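Local coordinates for protein transcriptional regulator, TetR family (Legionella pneumophila subsp. pneumophila str. Philadelphia 1, PDB 3ON4) that probably binds DNA as a two-chain transcriptional regulator of the TetR family, through a predicted N-terminal helix-turn-helix, at residues G174-T177 with F178-V182; I42-A45 with S46-H50; N145-N149 with E150-S154; Q124-A127 with K128-F131. All coordinates share one frame; numbering follows the deposited sequence.

The four contacts are local and follow one another along a mainly helical chain with no strands. Contact 2 lies in the predicted helix-turn-helix, while contacts 4, 3 and 1 lie, in that chain order, within the C-terminal domain. Contact 4 is a stretch of helix 121-144. Contact 3 caps the next helix, 149-173, and contact 1 caps the one after it, 177-189. None touches another: the nearest atoms of contacts 3 and 4 are about 9 Å apart, and the centres of contacts 2 and 3 about 47 Å. Contacts 1 and 4 both reach the second subunit. The bound sodium ion is about 12 Å from the side chain of Phe131 in contact 4.

Contact 1: G174-T177 with F178-V182; sequences GDET and FLEGV
The Phe178 ring has Asp175 O in its plane at the edge, with Asp175 O 3.5 Å from Phe178 CD2. Asp175 OD2 approaches the ring obliquely, 3.5 Å from Phe178 CE2. The carboxylate and ring planes stand 73° apart. The motif is an Asx turn that leads into helix 177-189. In it Asp175 OD1 accepts a capping bond from Thr177 N at 3.0 Å, from above the carboxylate plane. Thr177 OG1 also lies 2.5 Å from Asp175 OD1, a length too short to be taken at face value. The Thr177 hydroxyl sits between its own backbone N and carbonyl carbon (chi1 59°), which is consistent with a bond to Asp175. Phe178 packs on Leu169 and Tyr173 of helix 149-173. Across the dimer interface, Lys157 of the second subunit makes a salt bridge with Asp175 OD2 and a hydrogen bond with Thr177 OG1. The first helical turn is closed by Glu180 N, which donates to Glu176 O at 2.9 Å, and by Gly181 N on Thr177 O. Glu176 OE2 and Glu180 OE2 are like charges 4.5 Å apart. One water donates to both, 2.9 Å from Glu176 OE2 and 2.6 Å from Glu180 OE2.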
loop_
_atom_site.group_PDB
_atom_site.type_symbol
_atom_site.label_atom_id
_atom_site.label_comp_id
_atom_site.label_asym_id
_atom_site.label_seq_id
_atom_site.Cartn_x
_atom_site.Cartn_y
_atom_site.Cartn_z
ATOM N N GLY A 174 3.896 -8.361 12.202
ATOM C CA GLY A 174 3.910 -7.815 13.551
ATOM C C GLY A 174 5.238 -7.155 13.851
ATOM O O GLY A 174 5.676 -7.090 15.010
ATOM N N ASP A 175 5.896 -6.663 12.806
ATOM C CA ASP A 175 7.199 -6.090 12.978
ATOM C C ASP A 175 7.031 -4.593 13.213
ATOM O O ASP A 175 6.926 -3.809 12.264
ATOM C CB ASP A 175 8.088 -6.380 11.776
ATOM C CG ASP A 175 9.515 -5.924 11.991
ATOM O OD1 ASP A 175 9.764 -5.265 13.020
ATOM O OD2 ASP A 175 10.383 -6.221 11.139
ATOM N N GLU A 176 7.013 -4.206 14.486
ATOM C CA GLU A 176 6.879 -2.806 14.874
ATOM C C GLU A 176 7.992 -1.924 14.321
ATOM O O GLU A 176 7.842 -0.704 14.285
ATOM C CB GLU A 176 6.904 -2.664 16.403
ATOM C CG GLU A 176 5.774 -3.325 17.127
ATOM C CD GLU A 176 5.970 -3.323 18.639
ATOM O OE1 GLU A 176 5.759 -4.380 19.275
ATOM O OE2 GLU A 176 6.334 -2.259 19.189
ATOM N N THR A 177 9.129 -2.509 13.941
ATOM C CA THR A 177 10.258 -1.682 13.531
ATOM C C THR A 177 9.932 -0.894 12.256
ATOM O O THR A 177 10.491 0.176 12.052
ATOM C CB THR A 177 11.588 -2.483 13.404
ATOM O OG1 THR A 177 11.451 -3.528 12.447
ATOM C CG2 THR A 177 11.976 -3.117 14.754
ATOM N N PHE A 178 9.022 -1.403 11.418
ATOM C CA PHE A 178 8.584 -0.641 10.240
ATOM C C PHE A 178 7.895 0.677 10.663
ATOM O O PHE A 178 8.051 1.718 10.003
ATOM C CB PHE A 178 7.646 -1.458 9.345
ATOM C CG PHE A 178 8.325 -2.565 8.577
ATOM C CD1 PHE A 178 8.976 -2.301 7.382
ATOM C CD2 PHE A 178 8.280 -3.885 9.034
ATOM C CE1 PHE A 178 9.584 -3.310 6.667
ATOM C CE2 PHE A 178 8.872 -4.907 8.317
ATOM C CZ PHE A 178 9.529 -4.621 7.126
ATOM N N LEU A 179 7.149 0.625 11.760
ATOM C CA LEU A 179 6.439 1.790 12.275
ATOM C C LEU A 179 7.396 2.709 13.037
ATOM O O LEU A 179 7.252 3.927 13.004
ATOM C CB LEU A 179 5.292 1.352 13.182
ATOM C CG LEU A 179 4.274 0.419 12.515
ATOM C CD1 LEU A 179 3.215 -0.034 13.490
ATOM C CD2 LEU A 179 3.644 1.090 11.326
ATOM N N GLU A 180 8.365 2.113 13.719
ATOM C CA GLU A 180 9.399 2.901 14.413
ATOM C C GLU A 180 10.171 3.741 13.403
ATOM O O GLU A 180 10.528 4.864 13.684
ATOM C CB GLU A 180 10.337 1.994 15.204
ATOM C CG GLU A 180 9.672 1.331 16.409
ATOM C CD GLU A 180 10.582 0.324 17.102
ATOM O OE1 GLU A 180 11.710 0.111 16.623
ATOM O OE2 GLU A 180 10.168 -0.255 18.129
ATOM N N GLY A 181 10.399 3.178 12.224
ATOM C CA GLY A 181 11.063 3.866 11.120
ATOM C C GLY A 181 10.356 5.122 10.653
ATOM O O GLY A 181 11.009 6.104 10.279
ATOM N N VAL A 182 9.030 5.091 10.666
ATOM C CA VAL A 182 8.229 6.256 10.323
ATOM C C VAL A 182 8.465 7.338 11.375
ATOM O O VAL A 182 8.711 8.503 11.045
ATOM C CB VAL A 182 6.736 5.942 10.299
ATOM C CG1 VAL A 182 5.949 7.201 9.882
ATOM C CG2 VAL A 182 6.459 4.758 9.368
HETATM O O HOH W 1 7.765 0.310 18.990
#

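Contact 2: I42-A45 with S46-H50; sequences IKTA and SIHYH
Thr44 lays its methyl group alongside the His48 ring, one helical turn on, with Thr44 CG2 3.8 Å from His48 NE2. The two side chains point the same way. The Thr44 torsion (chi1 -58°) keeps the hydroxyl beside the backbone N and so turns CG2, not OG1, to the His48 ring. Between their backbones His48 N donates to Thr44 O at 3.3 Å. His48 CD2 is also 3.3 Å from Thr44 O. On another side of the turn Ile42 CD1 meets Ile47 CG1 at 3.8 Å, the two side chains crossing at about a right angle. This apolar pair joins the loop before the helix to its buried side. The helix start is held by Ser46 N, which donates to Lys43 O at 2.9 Å. A water links Lys43 N, which donates to it, with Ser46 OG. The stretch lies in the predicted helix-turn-helix, where helix 44-50 is the second helix, the one that usually reads DNA in this family. Thr44, Ile47 and His48 face helix 33-40, where His48 meets the Phe33 ring. Ile42 and Ile47 also rest on Ile15 of helix 11-26.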
loop_
_atom_site.group_PDB
_atom_site.type_symbol
_atom_site.label_atom_id
_atom_site.label_comp_id
_atom_site.label_asym_id
_atom_site.label_seq_id
_atom_site.Cartn_x
_atom_site.Cartn_y
_atom_site.Cartn_z
ATOM N N ILE A 42 -28.074 -9.110 10.898
ATOM C CA ILE A 42 -29.204 -8.445 10.210
ATOM C C ILE A 42 -29.417 -9.127 8.855
ATOM O O ILE A 42 -28.575 -9.891 8.400
ATOM C CB ILE A 42 -28.968 -6.900 10.015
ATOM C CG1 ILE A 42 -27.757 -6.652 9.104
ATOM C CG2 ILE A 42 -28.826 -6.210 11.391
ATOM C CD1 ILE A 42 -27.415 -5.192 8.824
ATOM N N LYS A 43 -30.560 -8.872 8.222
ATOM C CA LYS A 43 -30.853 -9.454 6.905
ATOM C C LYS A 43 -30.006 -8.766 5.847
ATOM O O LYS A 43 -29.797 -7.556 5.927
ATOM C CB LYS A 43 -32.332 -9.306 6.584
ATOM C CG LYS A 43 -33.252 -10.018 7.584
ATOM C CD LYS A 43 -34.735 -9.702 7.357
ATOM C CE LYS A 43 -35.580 -10.194 8.525
ATOM N NZ LYS A 43 -37.034 -9.966 8.333
ATOM N N THR A 44 -29.495 -9.534 4.874
ATOM C CA THR A 44 -28.694 -8.963 3.777
ATOM C C THR A 44 -29.541 -7.913 3.068
ATOM O O THR A 44 -29.029 -6.914 2.579
ATOM C CB THR A 44 -28.205 -10.057 2.781
ATOM O OG1 THR A 44 -27.423 -11.032 3.492
ATOM C CG2 THR A 44 -27.351 -9.461 1.650
ATOM N N ALA A 45 -30.853 -8.129 3.053
ATOM C CA ALA A 45 -31.789 -7.193 2.432
ATOM C C ALA A 45 -31.838 -5.827 3.138
ATOM O O ALA A 45 -32.139 -4.817 2.492
ATOM C CB ALA A 45 -33.198 -7.819 2.357
ATOM N N SER A 46 -31.554 -5.793 4.447
ATOM C CA SER A 46 -31.487 -4.534 5.210
ATOM C C SER A 46 -30.230 -3.722 4.836
ATOM O O SER A 46 -30.196 -2.506 5.007
ATOM C CB SER A 46 -31.506 -4.797 6.735
ATOM O OG SER A 46 -32.760 -5.377 7.129
ATOM N N ILE A 47 -29.200 -4.390 4.333
ATOM C CA ILE A 47 -27.996 -3.687 3.865
ATOM C C ILE A 47 -28.297 -3.009 2.526
ATOM O O ILE A 47 -28.053 -1.800 2.378
ATOM C CB ILE A 47 -26.779 -4.607 3.783
ATOM C CG1 ILE A 47 -26.558 -5.305 5.147
ATOM C CG2 ILE A 47 -25.517 -3.809 3.347
ATOM C CD1 ILE A 47 -25.504 -6.384 5.143
ATOM N N HIS A 48 -28.881 -3.772 1.586
ATOM C CA HIS A 48 -29.271 -3.260 0.267
ATOM C C HIS A 48 -30.238 -2.091 0.397
ATOM O O HIS A 48 -30.276 -1.193 -0.448
ATOM C CB HIS A 48 -29.908 -4.359 -0.586
ATOM C CG HIS A 48 -28.940 -5.404 -1.049
ATOM N ND1 HIS A 48 -28.026 -5.184 -2.058
ATOM C CD2 HIS A 48 -28.765 -6.687 -0.657
ATOM C CE1 HIS A 48 -27.328 -6.288 -2.263
ATOM N NE2 HIS A 48 -27.752 -7.213 -1.421
ATOM N N TYR A 49 -31.016 -2.111 1.470
ATOM C CA TYR A 49 -31.970 -1.058 1.775
ATOM C C TYR A 49 -31.294 0.313 1.886
ATOM O O TYR A 49 -31.680 1.267 1.218
ATOM C CB TYR A 49 -32.672 -1.403 3.087
ATOM C CG TYR A 49 -33.809 -0.499 3.409
ATOM C CD1 TYR A 49 -33.592 0.698 4.072
ATOM C CD2 TYR A 49 -35.102 -0.832 3.047
ATOM C CE1 TYR A 49 -34.620 1.539 4.366
ATOM C CE2 TYR A 49 -36.161 0.011 3.333
ATOM C CZ TYR A 49 -35.908 1.193 3.990
ATOM O OH TYR A 49 -36.938 2.017 4.290
ATOM N N HIS A 50 -30.281 0.394 2.734
ATOM C CA HIS A 50 -29.519 1.625 2.933
ATOM C C HIS A 50 -28.487 1.858 1.828
ATOM O O HIS A 50 -28.185 2.991 1.515
ATOM C CB HIS A 50 -28.800 1.592 4.290
ATOM C CG HIS A 50 -29.729 1.591 5.468
ATOM N ND1 HIS A 50 -30.353 2.735 5.926
ATOM C CD2 HIS A 50 -30.141 0.587 6.279
ATOM C CE1 HIS A 50 -31.105 2.431 6.969
ATOM N NE2 HIS A 50 -30.999 1.134 7.200
HETATM O O HOH W 2 -32.475 -7.011 9.605
#

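Contact 3: N145-N149 with E150-S154; sequences NGYDN and ESSLS
Asp148 and Ser151 form the tight part of this contact, where one carboxylate oxygen holds two donors. Asp148 OD1 accepts from Ser151 N at 2.8 Å, met nearly along its C-O axis, with an N-H...O angle of 163°. It also accepts from Ser151 OG at 2.8 Å, this time from above the carboxylate plane. The Asp148 carboxylate sits between its own backbone N and carbonyl carbon (chi1 69°), which folds it over the first turn. The backbone oxygen of Asp148 is doubly used as well. Ser152 N donates to Asp148 O at 2.9 Å, and Ser152 OG at 3.1 Å. Ser152 is buried, and its OG lies 3.1 Å from Tyr147 CB. The looser part begins at the Tyr147 ring, with Tyr147 CD1 4.2 Å from Ser151 CB. The ring continues outward to a cation-pi contact with Lys191. Asn149 is exposed and rests on Lys139 and Glu143 of helix 121-144. The Glu150 chain bends at chi2 and is exposed too. The arrangement joins two motifs in series: a Schellman motif at Gly146 ends the preceding helix, and an aspartate N-cap at Asp148 begins helix 149-173.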
loop_
_atom_site.group_PDB
_atom_site.type_symbol
_atom_site.label_atom_id
_atom_site.label_comp_id
_atom_site.label_asym_id
_atom_site.label_seq_id
_atom_site.Cartn_x
_atom_site.Cartn_y
_atom_site.Cartn_z
ATOM N N ASN A 145 5.743 25.609 10.809
ATOM C CA ASN A 145 7.092 25.371 11.305
ATOM C C ASN A 145 8.162 26.152 10.535
ATOM O O ASN A 145 9.353 26.019 10.821
ATOM C CB ASN A 145 7.401 23.878 11.273
ATOM C CG ASN A 145 8.431 23.473 12.302
ATOM O OD1 ASN A 145 8.543 24.086 13.369
ATOM N ND2 ASN A 145 9.211 22.457 11.976
ATOM N N GLY A 146 7.743 26.966 9.567
ATOM C CA GLY A 146 8.667 27.840 8.842
ATOM C C GLY A 146 9.175 27.264 7.532
ATOM O O GLY A 146 9.915 27.935 6.818
ATOM N N TYR A 147 8.768 26.036 7.197
ATOM C CA TYR A 147 9.102 25.460 5.904
ATOM C C TYR A 147 8.415 26.265 4.799
ATOM O O TYR A 147 7.271 26.696 4.956
ATOM C CB TYR A 147 8.648 24.007 5.818
ATOM C CG TYR A 147 9.495 23.022 6.587
ATOM C CD1 TYR A 147 10.746 22.628 6.111
ATOM C CD2 TYR A 147 9.037 22.458 7.773
ATOM C CE1 TYR A 147 11.524 21.697 6.806
ATOM C CE2 TYR A 147 9.802 21.532 8.474
ATOM C CZ TYR A 147 11.040 21.156 7.986
ATOM O OH TYR A 147 11.796 20.249 8.683
ATOM N N ASP A 148 9.114 26.476 3.689
ATOM C CA ASP A 148 8.496 27.114 2.532
ATOM C C ASP A 148 7.460 26.184 1.882
ATOM O O ASP A 148 7.414 24.999 2.178
ATOM C CB ASP A 148 9.544 27.668 1.543
ATOM C CG ASP A 148 10.343 26.600 0.806
ATOM O OD1 ASP A 148 9.922 25.449 0.666
ATOM O OD2 ASP A 148 11.425 26.963 0.302
ATOM N N ASN A 149 6.599 26.740 1.046
ATOM C CA ASN A 149 5.533 25.968 0.401
ATOM C C ASN A 149 6.017 24.670 -0.258
ATOM O O ASN A 149 5.457 23.582 -0.045
ATOM C CB ASN A 149 4.847 26.838 -0.654
ATOM C CG ASN A 149 3.704 26.127 -1.330
ATOM O OD1 ASN A 149 2.779 25.662 -0.676
ATOM N ND2 ASN A 149 3.764 26.028 -2.648
ATOM N N GLU A 150 7.067 24.786 -1.058
ATOM C CA GLU A 150 7.562 23.648 -1.829
ATOM C C GLU A 150 8.074 22.531 -0.914
ATOM O O GLU A 150 7.759 21.367 -1.126
ATOM C CB GLU A 150 8.675 24.099 -2.769
ATOM C CG GLU A 150 9.353 22.979 -3.567
ATOM C CD GLU A 150 8.804 22.840 -4.978
ATOM O OE1 GLU A 150 7.716 22.235 -5.130
ATOM O OE2 GLU A 150 9.468 23.334 -5.927
ATOM N N SER A 151 8.877 22.896 0.078
ATOM C CA SER A 151 9.453 21.921 1.002
ATOM C C SER A 151 8.376 21.285 1.870
ATOM O O SER A 151 8.489 20.121 2.213
ATOM C CB SER A 151 10.494 22.581 1.905
ATOM O OG SER A 151 11.495 23.240 1.145
ATOM N N SER A 152 7.355 22.066 2.232
ATOM C CA SER A 152 6.236 21.568 3.031
ATOM C C SER A 152 5.442 20.499 2.268
ATOM O O SER A 152 5.086 19.473 2.817
ATOM C CB SER A 152 5.296 22.711 3.425
ATOM O OG SER A 152 5.886 23.536 4.424
ATOM N N LEU A 153 5.179 20.757 0.998
ATOM C CA LEU A 153 4.445 19.808 0.169
ATOM C C LEU A 153 5.259 18.533 -0.046
ATOM O O LEU A 153 4.702 17.444 0.011
ATOM C CB LEU A 153 4.095 20.456 -1.173
ATOM C CG LEU A 153 2.903 19.925 -1.969
ATOM C CD1 LEU A 153 1.618 19.779 -1.110
ATOM C CD2 LEU A 153 2.664 20.871 -3.173
ATOM N N SER A 154 6.560 18.674 -0.324
ATOM C CA SER A 154 7.445 17.537 -0.534
ATOM C C SER A 154 7.535 16.671 0.726
ATOM O O SER A 154 7.444 15.425 0.662
ATOM C CB SER A 154 8.854 17.997 -0.953
ATOM O OG SER A 154 9.742 16.873 -1.043
#

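Contact 4: Q124-A127 with K128-F131; sequences QNQA and KKFF
This is a contact between successive turns of one helix, 121-144, in the C-terminal domain and at the dimer interface. Its backbone has regular i to i+4 bonding. Lys128 N donates to Gln124 O at 3.0 Å and Lys129 N to Asn125 O at 3.1 Å. Phe130 N and Phe131 N continue the ladder on Gln126 O and Ala127 O. The edge of the Phe130 ring comes over a face of Phe131, with Phe130 CD2 3.8 Å above the Phe131 plane, over its centre. Their first torsions, 174° for Phe130 and -74° for Phe131, turn the two rings toward each other. Phe130 packs on Thr66 and Ile69 of helix 54-77. Phe131 reaches Ile160 and Glu164 of helix 149-173, and Leu169 of the second subunit. Ala127 fits against Phe112 of helix 108-115. Lys128 runs alongside Asn125, and its bend at chi3 brings Lys128 CE to 3.6 Å from Asn125 OD1. Gln126 and Lys129 also lie side by side, but more loosely. The amide of Gln124 turns elsewhere, its NE2 donating to Phe116 O. The polar residues pack through their chains too: Gln126 on Ile62 and Ser63 of helix 54-77, Lys128 on Phe116 and on Tyr173 of the second subunit. A water accepts from Lys128 NZ at 2.9 Å and gives a weak bond to Asn125 OD1. The ammonium group and the amide are thus linked only weakly, through a water.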
loop_
_atom_site.group_PDB
_atom_site.type_symbol
_atom_site.label_atom_id
_atom_site.label_comp_id
_atom_site.label_asym_id
_atom_site.label_seq_id
_atom_site.Cartn_x
_atom_site.Cartn_y
_atom_site.Cartn_z
ATOM N N GLN A 124 -13.105 6.018 -6.226
ATOM C CA GLN A 124 -11.808 6.605 -6.573
ATOM C C GLN A 124 -11.724 8.067 -6.136
ATOM O O GLN A 124 -10.760 8.476 -5.487
ATOM C CB GLN A 124 -11.567 6.528 -8.088
ATOM C CG GLN A 124 -11.293 5.134 -8.612
ATOM C CD GLN A 124 -10.983 5.133 -10.092
ATOM O OE1 GLN A 124 -11.331 6.070 -10.808
ATOM N NE2 GLN A 124 -10.363 4.078 -10.561
ATOM N N ASN A 125 -12.736 8.847 -6.503
ATOM C CA ASN A 125 -12.777 10.273 -6.173
ATOM C C ASN A 125 -12.835 10.530 -4.644
ATOM O O ASN A 125 -12.176 11.441 -4.128
ATOM C CB ASN A 125 -13.902 10.988 -6.956
ATOM C CG ASN A 125 -13.589 11.096 -8.454
ATOM O OD1 ASN A 125 -12.529 10.661 -8.912
ATOM N ND2 ASN A 125 -14.511 11.658 -9.216
ATOM N N GLN A 126 -13.542 9.687 -3.901
ATOM C CA GLN A 126 -13.556 9.841 -2.436
ATOM C C GLN A 126 -12.203 9.487 -1.833
ATOM O O GLN A 126 -11.727 10.146 -0.895
ATOM C CB GLN A 126 -14.639 8.981 -1.788
ATOM C CG GLN A 126 -16.025 9.361 -2.151
ATOM C CD GLN A 126 -16.475 10.691 -1.567
ATOM O OE1 GLN A 126 -15.988 11.142 -0.518
ATOM N NE2 GLN A 126 -17.404 11.332 -2.257
ATOM N N ALA A 127 -11.576 8.437 -2.352
ATOM C CA ALA A 127 -10.226 8.072 -1.902
ATOM C C ALA A 127 -9.212 9.188 -2.145
ATOM O O ALA A 127 -8.383 9.491 -1.266
ATOM C CB ALA A 127 -9.759 6.750 -2.583
ATOM N N LYS A 128 -9.273 9.828 -3.313
ATOM C CA LYS A 128 -8.378 10.957 -3.595
ATOM C C LYS A 128 -8.615 12.113 -2.618
ATOM O O LYS A 128 -7.660 12.768 -2.176
ATOM C CB LYS A 128 -8.508 11.420 -5.055
ATOM C CG LYS A 128 -7.878 10.436 -6.010
ATOM C CD LYS A 128 -7.748 10.960 -7.432
ATOM C CE LYS A 128 -9.029 10.820 -8.211
ATOM N NZ LYS A 128 -8.967 11.550 -9.522
ATOM N N LYS A 129 -9.883 12.344 -2.281
ATOM C CA LYS A 129 -10.259 13.382 -1.328
ATOM C C LYS A 129 -9.643 13.153 0.042
ATOM O O LYS A 129 -9.188 14.099 0.684
ATOM C CB LYS A 129 -11.775 13.476 -1.184
ATOM C CG LYS A 129 -12.468 14.254 -2.247
ATOM C CD LYS A 129 -13.913 14.529 -1.832
ATOM C CE LYS A 129 -14.005 15.661 -0.801
ATOM N NZ LYS A 129 -15.414 15.984 -0.394
ATOM N N PHE A 130 -9.599 11.894 0.471
ATOM C CA PHE A 130 -8.964 11.487 1.740
ATOM C C PHE A 130 -7.488 11.878 1.782
ATOM O O PHE A 130 -7.033 12.543 2.727
ATOM C CB PHE A 130 -9.132 9.979 1.952
ATOM C CG PHE A 130 -8.399 9.410 3.156
ATOM C CD1 PHE A 130 -8.960 9.457 4.415
ATOM C CD2 PHE A 130 -7.144 8.829 3.017
ATOM C CE1 PHE A 130 -8.307 8.924 5.516
ATOM C CE2 PHE A 130 -6.467 8.305 4.127
ATOM C CZ PHE A 130 -7.061 8.337 5.375
ATOM N N PHE A 131 -6.741 11.497 0.748
ATOM C CA PHE A 131 -5.325 11.845 0.704
ATOM C C PHE A 131 -5.073 13.349 0.568
ATOM O O PHE A 131 -4.170 13.884 1.212
ATOM C CB PHE A 131 -4.596 11.023 -0.356
ATOM C CG PHE A 131 -4.406 9.593 0.079
ATOM C CD1 PHE A 131 -3.567 9.302 1.143
ATOM C CD2 PHE A 131 -5.137 8.560 -0.499
ATOM C CE1 PHE A 131 -3.428 8.001 1.601
ATOM C CE2 PHE A 131 -4.989 7.266 -0.051
ATOM C CZ PHE A 131 -4.143 6.984 1.001
HETATM O O HOH W 3 -11.072 13.267 -10.625
#